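Local atomic coordinates of uncharacterized protein yedD (Klebsiella pneumoniae subsp. pneumoniae, PDB entry 4HWM), a protein that is of unknown function but belongs to the YedD-like family of bacterial lipoproteins and folds as a small antiparallel beta barrel. Residues E73-N76 / D82-P85; L43-T46 / D50-D53. All blocks are in the same frame, centred on the assembly; numbering follows the deposited sequence.

Contact 1: residues E73-N76 / D82-P85; sequences EIYN and DIYP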
loop_
_atom_site.group_PDB
_atom_site.type_symbol
_atom_site.label_atom_id
_atom_site.label_comp_id
_atom_site.label_asym_id
_atom_site.label_seq_id
_atom_site.Cartn_x
_atom_site.Cartn_y
_atom_site.Cartn_z
ATOM N N GLU A 73 7.742 -9.025 -12.017
ATOM C CA GLU A 73 7.978 -8.126 -10.892
ATOM C C GLU A 73 6.641 -7.567 -10.455
ATOM O O GLU A 73 5.745 -7.395 -11.272
ATOM C CB GLU A 73 8.917 -7.006 -11.296
ATOM C CG GLU A 73 10.297 -7.515 -11.742
ATOM C CD GLU A 73 11.270 -6.375 -11.968
ATOM O OE1 GLU A 73 11.099 -5.630 -12.961
ATOM O OE2 GLU A 73 12.199 -6.212 -11.150
ATOM N N ILE A 74 6.527 -7.311 -9.154
ATOM C CA ILE A 74 5.285 -6.814 -8.544
ATOM C C ILE A 74 5.304 -5.292 -8.376
ATOM O O ILE A 74 6.269 -4.728 -7.873
ATOM C CB ILE A 74 5.063 -7.453 -7.166
ATOM C CG1 ILE A 74 4.929 -8.972 -7.326
ATOM C CG2 ILE A 74 3.811 -6.882 -6.485
ATOM C CD1 ILE A 74 3.681 -9.391 -8.089
ATOM N N TYR A 75 4.201 -4.677 -8.790
ATOM C CA TYR A 75 3.967 -3.236 -8.651
ATOM C C TYR A 75 2.634 -2.961 -7.978
ATOM O O TYR A 75 1.687 -3.713 -8.156
ATOM C CB TYR A 75 3.903 -2.593 -10.017
ATOM C CG TYR A 75 5.178 -2.752 -10.821
ATOM C CD1 TYR A 75 5.384 -3.880 -11.603
ATOM C CD2 TYR A 75 6.182 -1.787 -10.769
ATOM C CE1 TYR A 75 6.556 -4.031 -12.333
ATOM C CE2 TYR A 75 7.374 -1.931 -11.509
ATOM C CZ TYR A 75 7.542 -3.058 -12.277
ATOM O OH TYR A 75 8.696 -3.208 -13.022
ATOM N N ASN A 76 2.563 -1.864 -7.228
ATOM C CA ASN A 76 1.298 -1.285 -6.855
ATOM C C ASN A 76 0.901 -0.244 -7.906
ATOM O O ASN A 76 1.685 0.630 -8.210
ATOM C CB ASN A 76 1.358 -0.649 -5.466
ATOM C CG ASN A 76 -0.018 -0.201 -4.987
ATOM O OD1 ASN A 76 -1.021 -0.834 -5.316
ATOM N ND2 ASN A 76 -0.075 0.888 -4.225
ATOM N N ASP A 82 -0.490 5.960 -10.488
ATOM C CA ASP A 82 0.894 5.911 -10.015
ATOM C C ASP A 82 1.282 4.418 -10.012
ATOM O O ASP A 82 0.461 3.571 -9.651
ATOM C CB ASP A 82 1.051 6.494 -8.604
ATOM C CG ASP A 82 0.361 7.835 -8.421
ATOM O OD1 ASP A 82 0.690 8.792 -9.173
ATOM O OD2 ASP A 82 -0.502 7.926 -7.502
ATOM N N ILE A 83 2.506 4.117 -10.433
ATOM C CA ILE A 83 3.026 2.744 -10.482
ATOM C C ILE A 83 4.303 2.646 -9.655
ATOM O O ILE A 83 5.270 3.347 -9.918
ATOM C CB ILE A 83 3.256 2.300 -11.932
ATOM C CG1 ILE A 83 1.919 2.259 -12.681
ATOM C CG2 ILE A 83 3.877 0.932 -11.999
ATOM C CD1 ILE A 83 2.044 1.885 -14.168
ATOM N N TYR A 84 4.295 1.767 -8.653
ATOM C CA TYR A 84 5.378 1.661 -7.706
ATOM C C TYR A 84 5.813 0.214 -7.525
ATOM O O TYR A 84 5.024 -0.609 -7.059
ATOM C CB TYR A 84 4.903 2.153 -6.347
ATOM C CG TYR A 84 4.380 3.567 -6.278
ATOM C CD1 TYR A 84 5.183 4.639 -6.571
ATOM C CD2 TYR A 84 3.101 3.818 -5.835
ATOM C CE1 TYR A 84 4.685 5.952 -6.472
ATOM C CE2 TYR A 84 2.612 5.114 -5.714
ATOM C CZ TYR A 84 3.405 6.173 -6.034
ATOM O OH TYR A 84 2.889 7.460 -5.915
ATOM N N PRO A 85 7.091 -0.080 -7.804
ATOM C CA PRO A 85 7.568 -1.427 -7.530
ATOM C C PRO A 85 7.566 -1.722 -6.040
ATOM O O PRO A 85 7.892 -0.852 -5.228
ATOM C CB PRO A 85 8.995 -1.435 -8.112
ATOM C CG PRO A 85 9.390 -0.019 -8.257
ATOM C CD PRO A 85 8.128 0.759 -8.456
#
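N76 and Y84 form an antiparallel hydrogen-bonded pair in the hairpin of strands 73-78 and 83-89, two neighbouring strands of the eight-stranded barrel, and the short segments are strongly twisted, their N-to-C directions 137° apart. N76 N gives its hydrogen to Y84 O at 2.8 Å, while Y84 N returns one to N76 O at 2.9 Å, this second donor lying in the carbonyl plane of N76. The first donor is tilted from the plane of the Y84 carbonyl, and that oxygen also takes a CA-H contact from Y75 CA at 3.2 Å.

Y75 and P85 make the next pair, non-hydrogen-bonded, with the CA atoms only 4.2 Å apart. The ring of Y75 leans over the other strand: CG sits beside its own backbone N (chi1 -61°), bringing the CD2-CE2 side of the ring against the proline. CE2 meets P85 CB at 3.8 Å, and CD2 packs on I83 CG2 at the same distance, so the tyrosine bridges the residues before and after Y84. R70 adds a cation-pi contact to this ring.

N76 and Y84 point to the other face of the sheet. There the N76 amide is held at both ends, OD1 by T51 and ND2 by the hydroxyl of Y95, whose ring also meets that of Y84. Where strand 83-89 begins, N76 O takes a CA-H contact from I83 CA at 3.4 Å.

Contact 2: residues L43-T46 / D50-D53; sequences LIVT and DTFD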
loop_
_atom_site.group_PDB
_atom_site.type_symbol
_atom_site.label_atom_id
_atom_site.label_comp_id
_atom_site.label_asym_id
_atom_site.label_seq_id
_atom_site.Cartn_x
_atom_site.Cartn_y
_atom_site.Cartn_z
ATOM N N LEU A 43 0.857 0.544 3.967
ATOM C CA LEU A 43 0.362 -0.123 2.763
ATOM C C LEU A 43 -0.401 -1.364 3.206
ATOM O O LEU A 43 0.141 -2.195 3.912
ATOM C CB LEU A 43 1.513 -0.547 1.831
ATOM C CG LEU A 43 1.095 -1.118 0.467
ATOM C CD1 LEU A 43 0.428 -0.076 -0.411
ATOM C CD2 LEU A 43 2.337 -1.725 -0.231
ATOM N N ILE A 44 -1.654 -1.462 2.777
ATOM C CA ILE A 44 -2.459 -2.688 2.921
ATOM C C ILE A 44 -2.362 -3.463 1.621
ATOM O O ILE A 44 -2.478 -2.878 0.552
ATOM C CB ILE A 44 -3.959 -2.381 3.215
ATOM C CG1 ILE A 44 -4.094 -1.433 4.420
ATOM C CG2 ILE A 44 -4.767 -3.683 3.341
ATOM C CD1 ILE A 44 -5.532 -1.073 4.776
ATOM N N VAL A 45 -2.116 -4.775 1.732
ATOM C CA VAL A 45 -2.156 -5.650 0.561
ATOM C C VAL A 45 -3.079 -6.809 0.917
ATOM O O VAL A 45 -2.799 -7.545 1.866
ATOM C CB VAL A 45 -0.762 -6.184 0.173
ATOM C CG1 VAL A 45 -0.852 -7.119 -1.053
ATOM C CG2 VAL A 45 0.218 -5.048 -0.102
ATOM N N THR A 46 -4.197 -6.946 0.218
ATOM C CA THR A 46 -5.114 -8.078 0.483
ATOM C C THR A 46 -4.628 -9.303 -0.298
ATOM O O THR A 46 -3.846 -9.179 -1.259
ATOM C CB THR A 46 -6.555 -7.793 0.106
ATOM O OG1 THR A 46 -6.683 -7.805 -1.317
ATOM C CG2 THR A 46 -7.043 -6.453 0.700
ATOM N N ASP A 50 -5.836 -6.318 -3.851
ATOM C CA ASP A 50 -6.252 -4.930 -3.630
ATOM C C ASP A 50 -5.264 -4.296 -2.643
ATOM O O ASP A 50 -4.730 -4.964 -1.762
ATOM C CB ASP A 50 -7.652 -4.837 -3.101
ATOM C CG ASP A 50 -8.689 -5.248 -4.109
ATOM O OD1 ASP A 50 -8.967 -4.484 -5.034
ATOM O OD2 ASP A 50 -9.228 -6.371 -3.994
ATOM N N THR A 51 -5.013 -3.004 -2.818
ATOM C CA THR A 51 -4.093 -2.306 -1.959
ATOM C C THR A 51 -4.657 -1.000 -1.453
ATOM O O THR A 51 -5.645 -0.473 -1.989
ATOM C CB THR A 51 -2.790 -2.016 -2.693
ATOM O OG1 THR A 51 -3.040 -1.031 -3.696
ATOM C CG2 THR A 51 -2.156 -3.314 -3.308
ATOM N N PHE A 52 -3.976 -0.452 -0.457
ATOM C CA PHE A 52 -4.337 0.855 0.095
ATOM C C PHE A 52 -3.088 1.511 0.617
ATOM O O PHE A 52 -2.411 0.943 1.490
ATOM C CB PHE A 52 -5.346 0.663 1.233
ATOM C CG PHE A 52 -6.110 1.908 1.616
ATOM C CD1 PHE A 52 -6.973 2.502 0.720
ATOM C CD2 PHE A 52 -5.963 2.471 2.873
ATOM C CE1 PHE A 52 -7.716 3.614 1.100
ATOM C CE2 PHE A 52 -6.672 3.587 3.239
ATOM C CZ PHE A 52 -7.525 4.178 2.346
ATOM N N ASP A 53 -2.777 2.685 0.069
ATOM C CA ASP A 53 -1.535 3.428 0.375
ATOM C C ASP A 53 -1.979 4.630 1.198
ATOM O O ASP A 53 -2.701 5.468 0.659
ATOM C CB ASP A 53 -0.879 3.824 -0.956
ATOM C CG ASP A 53 0.362 4.690 -0.801
ATOM O OD1 ASP A 53 0.482 5.424 0.188
ATOM O OD2 ASP A 53 1.199 4.638 -1.713
HETATM O O HOH W 1 -9.439 -7.669 -1.693
#
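Strands 40-45 and 50-56 form a beta hairpin of the barrel, and segments 43-46 and 50-53 run almost exactly antiparallel, 173° apart, with axes 4.6 Å from each other. I44 and F52 are the hydrogen-bonded pair: I44 N reaches F52 O at 2.8 Å and F52 N reaches I44 O at 3.0 Å, the latter bond more bent. L43 with D53 and V45 with T51 are the non-hydrogen-bonded pairs on either side. Nearer the turn, T46 N donates to D50 O at 2.9 Å, almost straight at the hydrogen (175°).

T46 also uses its side chain. A chi1 of 73° tucks OG1 back toward its own main chain, where it accepts the D50 amide hydrogen at 3.1 Å, so backbone and side chain of one threonine grip both polar backbone atoms of D50. A water extends this end of the hairpin, accepting from T46 OG1 at 2.8 Å and donating to D50 OD2 at 2.7 Å; the same carboxylate oxygen is salt-bridged to K14.

I44 and F52 run alongside each other off the same face, CB to CB 3.9 Å, and I44 CD1 reaches F52 CB and the ring atom CD2. On the other face L43 extends its CD1 over the F52 carbonyl and against D53 CB, while the D53 carboxylate is held by R55 and Y95.

The I44-F52 face is covered by helix 108-118, with W114 touching both residues. L43 instead packs on I93 and Y95 of strand 92-95, and the hairpin is flanked by strands 23-26 and 60-70.

How the contacts relate
From the N terminus, contact 2 comes first: it closes the tight turn at residues 47-49, between strands 40-45 and 50-56. Strand 60-70 follows, and contact 1 then closes the hairpin of strands 73-78 and 83-89 across residues 77-81. The two loops are therefore in series, neither enclosing nor crossing the other, with strand 60-70 between them in the sheet. Their centres are 12 Å apart, yet side chains meet directly: N76 OD1 lies 2.6 Å from T51 OG1, a probable hydrogen bond, N76 ND2 packs near L43 CD1, and Y84 CE2 comes to 4.3 Å from D53 OD2. Y95 of strand 92-95 serves both contacts, which ties the two hairpins to a third part of the barrel.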